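Local coordinates for Non-structural protein (Porcine reproductive and respiratory syndrome virus, PDB 3IFU) that is the viral leader protease Nsp1alpha, a zinc-binding papain-like cysteine protease that probably also suppresses host interferon-beta production, at residues 20-25 with 29-34; 62-67 with 71-76; 82-87 with 99-104; 103-106 with 110-113; 126-131 with 138-143. One frame throughout, in Å; residues are numbered along the deposited sequence.

Contact 1 lies in the N-terminal zinc finger; contacts 2 to 5 belong to the papain-like protease part. Contacts 1, 3, 4 and 5 are buried, whereas contact 2 is a surface meeting of two loops. Only contact 1 is joined by backbone hydrogen bonds, and it carries a ligand of one zinc ion as contact 2 does of the other. Contacts 3 and 4 share helix 94-108 and meet through I84, I105 and L111, both purely apolar in their side chains. Contact 5 reaches across the intervening strand 157-160 of the sheet and touches contact 3 through P83 and M87. Contacts 1 and 5 lie on opposite sides of the chain's centre, about 23 Å apart between their centres.

Contact 1 of 5, residues 20-25 with 29-34; sequences EGQVYC and LSARSL. With ZN (zinc ion), chain C.
Y24 and A31 form a single backbone bridge, their CA atoms 4.4 Å apart, as the chain turns back on strand 23-25 with the touching parts running 113° apart. R32 N gives V23 O a nearly straight bond (2.8 Å, 168° at the hydrogen), and C25 N donates to S30 O at 3.1 Å. A weak bond from L29 N to C25 O closes the turn. The Y24 ring slants past the L29 carbonyl, with F17 against it. On V23, CG1 meets R32 CB at 4.0 Å. Q22 OE1 lies 3.5 Å from A31 CB. The R32 chain bends at chi2 and chi3, and this brings NH1 to 3.5 Å from C25 SG while NH2 is hydrogen-bonded to A14 O and F50 O. With SG anti to the backbone N (chi1 169°), C25 SG binds the zinc ion at 2.4 Å; C8, C10 and C28 complete this four-cysteine site of the N-terminal zinc finger. Four thiolates around one zinc ion would leave net negative charge, which the neighbouring R32 guanidinium probably offsets while the R32 N bond to V23 O helps hold the loop to the strand.

Contact 2 of 5, residues 62-67 with 71-76; sequences PRAFPT and SPAGAC. With ZN (zinc ion), chain B.
A73 makes the apolar part of this contact: its methyl group points at the loop 62-67, where A64 CB lies 4.0 Å from A73 CB. P66 adds a second patch, its CB 3.9 Å from S71 CB. Polar atoms meet carbon here. F65 O comes to 3.1 Å from A73 CB, and S71 OG sits 3.6 Å from P66 CB, a van der Waals touch along the proline ring. The S71 hydroxyl is brought to that ring by a chi1 of -174°, which sets OG opposite the backbone N. The second segment is shaped by a type II beta turn from P72 to A75, closed by a bond from A75 N to P72 O of 3.1 Å; G74 takes the positive phi (97°) such a turn needs at its third position, and the peptide bond before P72 is cis. Metal coordination is the other interaction. Just past the turn, C76 SG binds a zinc ion at 2.5 Å, joined there by C70, H146 and the C-terminal carboxylate of M180. Through it the loop that carries A73 is tied to the very end of the chain, and the C76 backbone is also hydrogen-bonded to that of M180, whereas the loop 62-67 lies largely at the surface of the protease part.

Contact 3 of 5, residues 82-87 with 99-104; sequences FPIARM and VRVAAE
V101 projects from helix 94-108 against I84 and A85 of helix 81-87, a helix-to-helix packing within the helical part of the papain-like protease domain. The tight part is small and wholly apolar. V101 divides its two methyl groups between two neighbours: CG2 rests on the A85 methyl and also comes 4.1 Å from A85 CA, while CG1 reaches for the CG2 branch of I84 at 4.2 Å. This division follows from the valine rotamer, chi1 170°, which sets CG1 opposite the backbone N and CG2 opposite the carbonyl carbon, so that the fork opens over consecutive residues of the facing helix. The small A85 side chain lets the helices come close, with 6.2 Å between the CA atoms of A85 and V101. The packing between the helices continues through M98, one turn before V101, which touches A85 and the buried F82, and through F94, which touches R86. F82 also packs on G137 of the second subunit. On its other flanks I84 is covered by V121, by L116 of helix 113-118 and by V140 of strand 140-142.

The far side of helix 94-108, with V99 and R100, is exposed, and the partly exposed E104 has a long, weak ion pair with R107. R86, also partly exposed, lays its CB over one face of the F82 ring, 4.3 Å above the plane toward the rim of the ring, and packs on N161 of the second subunit. Back at the packed centre, A85 CB and V101 CG2 stand 4.1 Å apart.

Contact 4 of 5, residues 103-106 with 110-113; sequences AEIY and QLTP
I105 and L111 meet through the CG1-CD1 arm of I105 and one methyl of L111, CD1 of I105 lying 3.9 Å from CD1 of L111 and CG1 of I105 4.1 Å from the same L111 methyl. The two side chains cross obliquely, and CD1 alone of the L111 methyls touches I105. The remaining contact is between backbones: I105 O stands 3.7 Å from Q110 N, too long to be counted as a bond. L111 starts off to one side, but with CG opposite its backbone N (chi1 -157°) and chi2 at 39°, its end swings nearer to the helix. In I105 an extended chi2 of 179° stretches CD1 outward to meet it.

Around this pair stands a second apolar shell. W77, V115 of helix 113-118 and I81 of helix 81-87 pack on I105, and L116 packs on L111; I84 of contact 3 reaches both residues with its CD1. Further out, the L111 backbone is hydrogen-bonded to A179, and Q110 packs on C178, its side chain about 4 Å from that of M180, whose carboxylate is a zinc ligand. The arrangement is a short connection between two consecutive helices, 94-108 and 113-118: the first ends, the chain runs on beside it, and T112 takes the N-cap position of the second without a side-chain cap, its OG1 being bonded to E177 O in the C-terminal tail of the protease.

Contact 5 of 5, residues 126-131 with 138-143; sequences CRWYPI and VGVYAN
W128 lays the six-membered part of its indole across to strand 140-142, in the four-stranded antiparallel sheet where strand 157-160 runs between the two strands of this contact. Side chains therefore bridge a gap of 9.0 Å between the CA atoms of W128 and V140. The ring is held obliquely, and its CZ3 corner approaches V140 O at 3.5 Å and the A142 methyl at 4.0 Å, while CH2 lies 4.3 Å from V140 CG1. A chi1 of -76° sets CG opposite the carbonyl carbon, and from there the indole extends past L159 of the intervening strand 157-160, with P175 also against it. A142 and V140 direct their CB atoms to this side; V147 of the outer strand packs on both.

I131 and Y141 make the second meeting, their side chains at about a right angle. The tyrosine starts away from strand 127-130 and its ring then comes back, beside V158 and P151. I131 CB points toward the other strand, and its chain meets the ring at the edge, near the ring plane. Both strands are bonded through their backbones to strand 157-160, which fixes their spacing. At the edge of the Y141 ring, I131 CD1 stands 3.9 Å from Y141 CD1.

Contact 1 of 5, residues 20-25 with 29-34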
# COMPACT_ATOMS: atom_id res chain seq x y z
N GLU A 20 6.75 4.46 -3.93
CA GLU A 20 6.60 4.23 -5.36
C GLU A 20 7.52 5.24 -6.06
O GLU A 20 8.72 5.29 -5.76
CB GLU A 20 5.14 4.37 -5.80
CG GLU A 20 4.26 3.26 -5.21
CD GLU A 20 3.07 2.89 -6.09
OE1 GLU A 20 3.28 2.60 -7.28
OE2 GLU A 20 1.93 2.87 -5.58
N GLY A 21 7.01 6.06 -6.96
CA GLY A 21 7.90 7.01 -7.61
C GLY A 21 8.19 8.26 -6.79
O GLY A 21 9.34 8.65 -6.64
N GLN A 22 7.12 8.86 -6.27
CA GLN A 22 7.15 10.10 -5.48
C GLN A 22 8.02 10.23 -4.24
O GLN A 22 8.19 9.31 -3.45
CB GLN A 22 5.73 10.49 -5.05
CG GLN A 22 4.93 11.29 -6.06
CD GLN A 22 5.62 12.57 -6.47
OE1 GLN A 22 6.15 13.31 -5.63
NE2 GLN A 22 5.61 12.84 -7.78
N VAL A 23 8.53 11.44 -4.09
CA VAL A 23 9.34 11.85 -2.97
C VAL A 23 8.28 12.57 -2.13
O VAL A 23 7.59 13.46 -2.63
CB VAL A 23 10.43 12.85 -3.43
CG1 VAL A 23 11.16 13.42 -2.24
CG2 VAL A 23 11.41 12.14 -4.34
N TYR A 24 8.12 12.17 -0.88
CA TYR A 24 7.13 12.80 -0.00
C TYR A 24 7.79 13.40 1.22
O TYR A 24 8.88 12.99 1.61
CB TYR A 24 6.08 11.78 0.48
CG TYR A 24 5.14 11.22 -0.56
CD1 TYR A 24 5.44 10.04 -1.25
CD2 TYR A 24 3.91 11.83 -0.82
CE1 TYR A 24 4.55 9.49 -2.17
CE2 TYR A 24 3.01 11.29 -1.74
CZ TYR A 24 3.33 10.12 -2.40
OH TYR A 24 2.42 9.59 -3.28
N CYS A 25 7.12 14.36 1.83
CA CYS A 25 7.62 15.01 3.03
C CYS A 25 7.22 14.20 4.26
O CYS A 25 6.09 13.76 4.38
CB CYS A 25 7.05 16.42 3.14
SG CYS A 25 7.36 17.18 4.75
N LEU A 29 3.24 14.74 4.70
CA LEU A 29 2.86 13.65 3.80
C LEU A 29 2.43 14.11 2.40
O LEU A 29 1.74 13.39 1.68
CB LEU A 29 1.73 12.83 4.44
CG LEU A 29 2.03 12.40 5.88
CD1 LEU A 29 0.78 11.87 6.57
CD2 LEU A 29 3.13 11.35 5.85
N SER A 30 2.85 15.32 2.02
CA SER A 30 2.51 15.85 0.71
C SER A 30 3.72 15.69 -0.20
O SER A 30 4.86 15.70 0.27
CB SER A 30 2.13 17.32 0.81
OG SER A 30 1.03 17.50 1.68
N ALA A 31 3.47 15.54 -1.50
CA ALA A 31 4.55 15.39 -2.48
C ALA A 31 5.57 16.52 -2.37
O ALA A 31 5.20 17.67 -2.16
CB ALA A 31 3.97 15.35 -3.89
N ARG A 32 6.84 16.19 -2.51
CA ARG A 32 7.91 17.18 -2.43
C ARG A 32 8.50 17.56 -3.77
O ARG A 32 8.95 16.70 -4.53
CB ARG A 32 9.02 16.67 -1.52
CG ARG A 32 9.03 17.33 -0.16
CD ARG A 32 9.76 18.65 -0.21
NE ARG A 32 11.00 18.59 0.57
CZ ARG A 32 11.04 18.42 1.89
NH1 ARG A 32 9.93 18.29 2.59
NH2 ARG A 32 12.21 18.38 2.51
N SER A 33 8.51 18.86 -4.06
CA SER A 33 9.07 19.36 -5.30
C SER A 33 10.59 19.41 -5.23
O SER A 33 11.19 19.18 -4.18
CB SER A 33 8.54 20.76 -5.61
OG SER A 33 7.20 20.72 -6.07
N LEU A 34 11.21 19.71 -6.37
CA LEU A 34 12.66 19.81 -6.43
C LEU A 34 13.10 21.06 -5.71
O LEU A 34 12.44 22.10 -5.79
CB LEU A 34 13.12 19.88 -7.88
CG LEU A 34 13.15 18.56 -8.65
CD1 LEU A 34 13.22 18.83 -10.15
CD2 LEU A 34 14.34 17.75 -8.17
ZN ZN C . 5.89 19.07 4.26

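Contact 2 of 5, residues 62-67 with 71-76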
# COMPACT_ATOMS: atom_id res chain seq x y z
N PRO A 62 26.74 9.92 -2.51
CA PRO A 62 27.30 10.07 -3.86
C PRO A 62 26.19 10.14 -4.93
O PRO A 62 25.35 9.24 -5.01
CB PRO A 62 28.15 8.81 -4.02
CG PRO A 62 28.53 8.47 -2.61
CD PRO A 62 27.24 8.69 -1.88
N ARG A 63 26.20 11.20 -5.73
CA ARG A 63 25.22 11.39 -6.80
C ARG A 63 25.35 10.22 -7.78
O ARG A 63 26.46 9.82 -8.13
CB ARG A 63 25.51 12.70 -7.54
CG ARG A 63 24.40 13.75 -7.47
CD ARG A 63 23.25 13.43 -8.41
NE ARG A 63 22.54 14.65 -8.79
CZ ARG A 63 21.55 14.71 -9.69
NH1 ARG A 63 21.14 13.61 -10.31
NH2 ARG A 63 20.98 15.87 -9.97
N ALA A 64 24.22 9.68 -8.23
CA ALA A 64 24.27 8.55 -9.16
C ALA A 64 22.95 8.21 -9.85
O ALA A 64 21.97 8.95 -9.77
CB ALA A 64 24.80 7.31 -8.44
N PHE A 65 22.95 7.08 -10.55
CA PHE A 65 21.79 6.59 -11.28
C PHE A 65 21.16 5.43 -10.52
O PHE A 65 21.87 4.62 -9.91
CB PHE A 65 22.21 6.08 -12.67
CG PHE A 65 22.80 7.14 -13.55
CD1 PHE A 65 21.99 7.83 -14.45
CD2 PHE A 65 24.15 7.44 -13.48
CE1 PHE A 65 22.53 8.82 -15.28
CE2 PHE A 65 24.70 8.42 -14.30
CZ PHE A 65 23.89 9.11 -15.20
N PRO A 66 19.82 5.33 -10.54
CA PRO A 66 19.16 4.23 -9.82
C PRO A 66 19.42 2.89 -10.51
O PRO A 66 19.21 2.75 -11.72
CB PRO A 66 17.68 4.63 -9.87
CG PRO A 66 17.73 6.13 -9.92
CD PRO A 66 18.85 6.37 -10.91
N THR A 67 19.87 1.90 -9.75
CA THR A 67 20.12 0.57 -10.30
C THR A 67 18.81 -0.22 -10.25
O THR A 67 17.89 0.14 -9.50
CB THR A 67 21.21 -0.17 -9.48
OG1 THR A 67 22.48 0.45 -9.72
CG2 THR A 67 21.29 -1.63 -9.88
N SER A 71 17.29 2.01 -5.36
CA SER A 71 16.66 3.29 -5.68
C SER A 71 15.89 3.86 -4.49
O SER A 71 15.05 3.19 -3.91
CB SER A 71 15.71 3.12 -6.86
OG SER A 71 15.18 4.37 -7.27
N PRO A 72 16.18 5.12 -4.12
CA PRO A 72 17.14 6.08 -4.68
C PRO A 72 18.57 5.54 -4.65
O PRO A 72 18.99 4.95 -3.65
CB PRO A 72 16.98 7.30 -3.78
CG PRO A 72 15.54 7.22 -3.37
CD PRO A 72 15.37 5.76 -3.07
N ALA A 73 19.33 5.75 -5.73
CA ALA A 73 20.71 5.26 -5.78
C ALA A 73 21.54 5.73 -4.57
O ALA A 73 21.68 6.93 -4.33
CB ALA A 73 21.37 5.73 -7.06
N GLY A 74 22.06 4.77 -3.81
CA GLY A 74 22.88 5.11 -2.65
C GLY A 74 22.19 5.12 -1.30
O GLY A 74 22.82 4.85 -0.27
N ALA A 75 20.90 5.43 -1.28
CA ALA A 75 20.16 5.46 -0.02
C ALA A 75 18.77 4.87 -0.25
O ALA A 75 17.76 5.55 -0.07
CB ALA A 75 20.05 6.89 0.49
N CYS A 76 18.73 3.60 -0.66
CA CYS A 76 17.47 2.95 -0.93
C CYS A 76 16.59 2.81 0.32
O CYS A 76 15.41 2.51 0.22
CB CYS A 76 17.70 1.59 -1.60
SG CYS A 76 18.63 0.33 -0.68
ZN ZN B . 20.63 0.19 -2.25

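Contact 3 of 5, residues 82-87 with 99-104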
# COMPACT_ATOMS: atom_id res chain seq x y z
N PHE A 82 8.36 4.78 4.86
CA PHE A 82 6.90 4.71 4.91
C PHE A 82 6.34 3.32 5.26
O PHE A 82 5.51 3.20 6.15
CB PHE A 82 6.29 5.19 3.59
CG PHE A 82 4.79 5.14 3.58
CD1 PHE A 82 4.04 6.02 4.36
CD2 PHE A 82 4.13 4.15 2.86
CE1 PHE A 82 2.65 5.91 4.43
CE2 PHE A 82 2.74 4.04 2.93
CZ PHE A 82 2.00 4.92 3.71
N PRO A 83 6.77 2.26 4.54
CA PRO A 83 6.26 0.92 4.85
C PRO A 83 6.47 0.48 6.31
O PRO A 83 5.58 -0.09 6.93
CB PRO A 83 7.01 0.03 3.87
CG PRO A 83 7.19 0.92 2.71
CD PRO A 83 7.62 2.22 3.34
N ILE A 84 7.66 0.75 6.84
CA ILE A 84 7.96 0.39 8.23
C ILE A 84 7.06 1.18 9.18
O ILE A 84 6.57 0.64 10.17
CB ILE A 84 9.44 0.64 8.59
CG1 ILE A 84 10.34 -0.35 7.84
CG2 ILE A 84 9.64 0.50 10.09
CD1 ILE A 84 11.81 -0.02 7.90
N ALA A 85 6.85 2.45 8.89
CA ALA A 85 6.00 3.27 9.73
C ALA A 85 4.53 2.84 9.65
O ALA A 85 3.86 2.76 10.68
CB ALA A 85 6.14 4.74 9.36
N ARG A 86 4.03 2.55 8.45
CA ARG A 86 2.63 2.16 8.33
C ARG A 86 2.31 0.83 8.98
O ARG A 86 1.28 0.69 9.64
CB ARG A 86 2.18 2.07 6.88
CG ARG A 86 0.65 2.02 6.78
CD ARG A 86 0.10 3.44 6.80
NE ARG A 86 -1.06 3.67 7.67
CZ ARG A 86 -1.10 3.43 8.97
NH1 ARG A 86 -0.04 2.92 9.59
NH2 ARG A 86 -2.17 3.75 9.68
N MET A 87 3.17 -0.16 8.79
CA MET A 87 2.97 -1.49 9.35
C MET A 87 3.23 -1.51 10.84
O MET A 87 2.86 -2.45 11.53
CB MET A 87 3.89 -2.50 8.67
CG MET A 87 3.87 -2.42 7.15
SD MET A 87 4.76 -3.77 6.34
CE MET A 87 6.43 -3.20 6.43
N VAL A 99 7.49 10.13 12.01
CA VAL A 99 8.55 11.03 12.47
C VAL A 99 9.70 10.33 13.22
O VAL A 99 10.87 10.68 13.02
CB VAL A 99 7.94 12.15 13.34
CG1 VAL A 99 9.03 13.03 13.90
CG2 VAL A 99 6.97 12.97 12.52
N ARG A 100 9.38 9.35 14.06
CA ARG A 100 10.39 8.62 14.82
C ARG A 100 11.17 7.65 13.92
O ARG A 100 12.37 7.46 14.10
CB ARG A 100 9.75 7.83 15.96
CG ARG A 100 8.88 8.66 16.88
CD ARG A 100 9.70 9.49 17.85
NE ARG A 100 10.41 8.65 18.80
CZ ARG A 100 11.24 9.12 19.73
NH1 ARG A 100 11.46 10.42 19.82
NH2 ARG A 100 11.87 8.29 20.56
N VAL A 101 10.46 7.03 12.98
CA VAL A 101 11.07 6.09 12.04
C VAL A 101 12.07 6.77 11.10
O VAL A 101 13.15 6.24 10.84
CB VAL A 101 9.99 5.39 11.20
CG1 VAL A 101 10.63 4.59 10.08
CG2 VAL A 101 9.16 4.48 12.09
N ALA A 102 11.70 7.94 10.58
CA ALA A 102 12.57 8.69 9.68
C ALA A 102 13.84 9.12 10.42
O ALA A 102 14.95 8.87 9.96
CB ALA A 102 11.84 9.91 9.13
N ALA A 103 13.65 9.74 11.58
CA ALA A 103 14.76 10.22 12.41
C ALA A 103 15.76 9.11 12.71
O ALA A 103 16.97 9.31 12.61
CB ALA A 103 14.23 10.83 13.72
N GLU A 104 15.26 7.93 13.10
CA GLU A 104 16.13 6.80 13.40
C GLU A 104 16.96 6.40 12.19
O GLU A 104 18.18 6.36 12.25
CB GLU A 104 15.31 5.59 13.85
CG GLU A 104 14.95 5.56 15.31
CD GLU A 104 16.17 5.50 16.22
OE1 GLU A 104 17.22 4.96 15.80
OE2 GLU A 104 16.06 5.99 17.37

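Contact 4 of 5, residues 103-106 with 110-113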
# COMPACT_ATOMS: atom_id res chain seq x y z
N ALA A 103 13.65 9.74 11.58
CA ALA A 103 14.76 10.22 12.41
C ALA A 103 15.76 9.11 12.71
O ALA A 103 16.97 9.31 12.61
CB ALA A 103 14.23 10.83 13.72
N GLU A 104 15.26 7.93 13.10
CA GLU A 104 16.13 6.80 13.40
C GLU A 104 16.96 6.40 12.19
O GLU A 104 18.18 6.36 12.25
CB GLU A 104 15.31 5.59 13.85
CG GLU A 104 14.95 5.56 15.31
CD GLU A 104 16.17 5.50 16.22
OE1 GLU A 104 17.22 4.96 15.80
OE2 GLU A 104 16.06 5.99 17.37
N ILE A 105 16.27 6.13 11.08
CA ILE A 105 16.92 5.70 9.85
C ILE A 105 17.89 6.76 9.30
O ILE A 105 19.03 6.45 8.97
CB ILE A 105 15.85 5.30 8.79
CG1 ILE A 105 15.12 4.03 9.28
CG2 ILE A 105 16.49 5.05 7.45
CD1 ILE A 105 14.02 3.54 8.38
N TYR A 106 17.43 8.01 9.22
CA TYR A 106 18.29 9.10 8.75
C TYR A 106 19.57 9.16 9.58
O TYR A 106 20.67 9.30 9.03
CB TYR A 106 17.58 10.45 8.85
CG TYR A 106 16.87 10.87 7.60
CD1 TYR A 106 15.79 10.14 7.12
CD2 TYR A 106 17.28 12.00 6.90
CE1 TYR A 106 15.12 10.53 5.97
CE2 TYR A 106 16.62 12.40 5.74
CZ TYR A 106 15.54 11.66 5.28
OH TYR A 106 14.91 12.02 4.12
N GLN A 110 21.42 4.30 7.11
CA GLN A 110 21.34 2.98 6.50
C GLN A 110 20.31 2.17 7.27
O GLN A 110 19.87 2.57 8.34
CB GLN A 110 22.70 2.29 6.58
CG GLN A 110 23.30 2.25 7.99
CD GLN A 110 24.63 1.51 8.05
OE1 GLN A 110 25.54 1.77 7.25
NE2 GLN A 110 24.76 0.60 9.01
N LEU A 111 19.92 1.03 6.71
CA LEU A 111 18.95 0.16 7.37
C LEU A 111 19.73 -1.05 7.85
O LEU A 111 20.53 -1.62 7.11
CB LEU A 111 17.85 -0.24 6.40
CG LEU A 111 16.49 -0.68 6.97
CD1 LEU A 111 16.08 0.19 8.17
CD2 LEU A 111 15.45 -0.55 5.86
N THR A 112 19.51 -1.43 9.10
CA THR A 112 20.24 -2.56 9.65
C THR A 112 19.41 -3.33 10.68
O THR A 112 18.43 -2.81 11.21
CB THR A 112 21.53 -2.04 10.32
OG1 THR A 112 22.40 -3.14 10.57
CG2 THR A 112 21.21 -1.34 11.63
N PRO A 113 19.80 -4.59 10.98
CA PRO A 113 19.04 -5.37 11.96
C PRO A 113 18.89 -4.62 13.28
O PRO A 113 17.87 -4.71 13.96
CB PRO A 113 19.88 -6.64 12.12
CG PRO A 113 20.46 -6.81 10.76
CD PRO A 113 20.88 -5.40 10.38

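Contact 5 of 5, residues 126-131 with 138-143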
# COMPACT_ATOMS: atom_id res chain seq x y z
N CYS A 126 5.64 -7.20 12.26
CA CYS A 126 6.24 -7.43 10.96
C CYS A 126 7.06 -8.72 10.95
O CYS A 126 7.72 -9.05 11.93
CB CYS A 126 7.13 -6.25 10.54
SG CYS A 126 6.26 -4.68 10.28
N ARG A 127 7.02 -9.43 9.83
CA ARG A 127 7.75 -10.67 9.67
C ARG A 127 8.33 -10.69 8.27
O ARG A 127 7.74 -10.12 7.36
CB ARG A 127 6.79 -11.86 9.83
CG ARG A 127 6.09 -11.94 11.18
CD ARG A 127 7.00 -12.55 12.27
NE ARG A 127 6.37 -12.54 13.59
CZ ARG A 127 6.21 -11.46 14.36
NH1 ARG A 127 6.64 -10.27 13.95
NH2 ARG A 127 5.61 -11.56 15.53
N TRP A 128 9.50 -11.32 8.11
CA TRP A 128 10.12 -11.43 6.79
C TRP A 128 9.59 -12.71 6.16
O TRP A 128 9.24 -13.65 6.86
CB TRP A 128 11.64 -11.52 6.89
CG TRP A 128 12.31 -10.21 7.18
CD1 TRP A 128 12.83 -9.80 8.37
CD2 TRP A 128 12.52 -9.13 6.26
NE1 TRP A 128 13.35 -8.53 8.26
CE2 TRP A 128 13.16 -8.09 6.97
CE3 TRP A 128 12.21 -8.93 4.90
CZ2 TRP A 128 13.51 -6.87 6.37
CZ3 TRP A 128 12.56 -7.71 4.31
CH2 TRP A 128 13.20 -6.70 5.05
N TYR A 129 9.52 -12.74 4.84
CA TYR A 129 9.04 -13.92 4.14
C TYR A 129 9.83 -14.10 2.86
O TYR A 129 10.20 -13.11 2.21
CB TYR A 129 7.56 -13.78 3.77
CG TYR A 129 6.60 -13.72 4.93
CD1 TYR A 129 6.00 -14.88 5.42
CD2 TYR A 129 6.29 -12.51 5.54
CE1 TYR A 129 5.11 -14.83 6.48
CE2 TYR A 129 5.40 -12.44 6.60
CZ TYR A 129 4.81 -13.60 7.07
OH TYR A 129 3.93 -13.54 8.13
N PRO A 130 10.14 -15.35 2.51
CA PRO A 130 10.90 -15.61 1.28
C PRO A 130 9.92 -15.33 0.15
O PRO A 130 8.83 -15.90 0.14
CB PRO A 130 11.23 -17.10 1.38
CG PRO A 130 11.27 -17.34 2.86
CD PRO A 130 10.07 -16.56 3.35
N ILE A 131 10.27 -14.46 -0.78
CA ILE A 131 9.36 -14.15 -1.86
C ILE A 131 9.10 -15.40 -2.70
O ILE A 131 10.03 -16.04 -3.17
CB ILE A 131 9.91 -13.03 -2.77
CG1 ILE A 131 10.10 -11.74 -1.97
CG2 ILE A 131 8.96 -12.79 -3.93
CD1 ILE A 131 10.91 -10.67 -2.69
N VAL A 138 1.33 -2.73 1.33
CA VAL A 138 2.62 -2.15 1.64
C VAL A 138 3.63 -3.16 2.18
O VAL A 138 3.28 -4.13 2.86
CB VAL A 138 2.47 -1.02 2.67
CG1 VAL A 138 1.62 0.10 2.09
CG2 VAL A 138 1.84 -1.57 3.93
N GLY A 139 4.91 -2.92 1.89
CA GLY A 139 5.93 -3.81 2.37
C GLY A 139 7.32 -3.35 2.00
O GLY A 139 7.52 -2.39 1.27
N VAL A 140 8.31 -4.04 2.55
CA VAL A 140 9.69 -3.72 2.26
C VAL A 140 10.26 -4.96 1.59
O VAL A 140 10.30 -6.03 2.18
CB VAL A 140 10.49 -3.40 3.54
CG1 VAL A 140 11.92 -3.02 3.18
CG2 VAL A 140 9.82 -2.25 4.29
N TYR A 141 10.66 -4.81 0.33
CA TYR A 141 11.25 -5.91 -0.41
C TYR A 141 12.73 -5.76 -0.25
O TYR A 141 13.23 -4.64 -0.17
CB TYR A 141 10.83 -5.80 -1.88
CG TYR A 141 9.36 -6.06 -2.04
CD1 TYR A 141 8.90 -7.31 -2.44
CD2 TYR A 141 8.42 -5.09 -1.70
CE1 TYR A 141 7.54 -7.59 -2.50
CE2 TYR A 141 7.05 -5.36 -1.76
CZ TYR A 141 6.62 -6.61 -2.16
OH TYR A 141 5.27 -6.90 -2.19
N ALA A 142 13.45 -6.87 -0.18
CA ALA A 142 14.88 -6.78 0.03
C ALA A 142 15.68 -8.01 -0.34
O ALA A 142 15.13 -9.07 -0.65
CB ALA A 142 15.15 -6.43 1.49
N ASN A 143 16.99 -7.84 -0.32
CA ASN A 143 17.95 -8.91 -0.55
C ASN A 143 19.08 -8.59 0.43
O ASN A 143 18.83 -7.90 1.42
CB ASN A 143 18.43 -8.98 -2.02
CG ASN A 143 19.11 -7.72 -2.51
OD1 ASN A 143 19.30 -7.56 -3.72
ND2 ASN A 143 19.49 -6.84 -1.61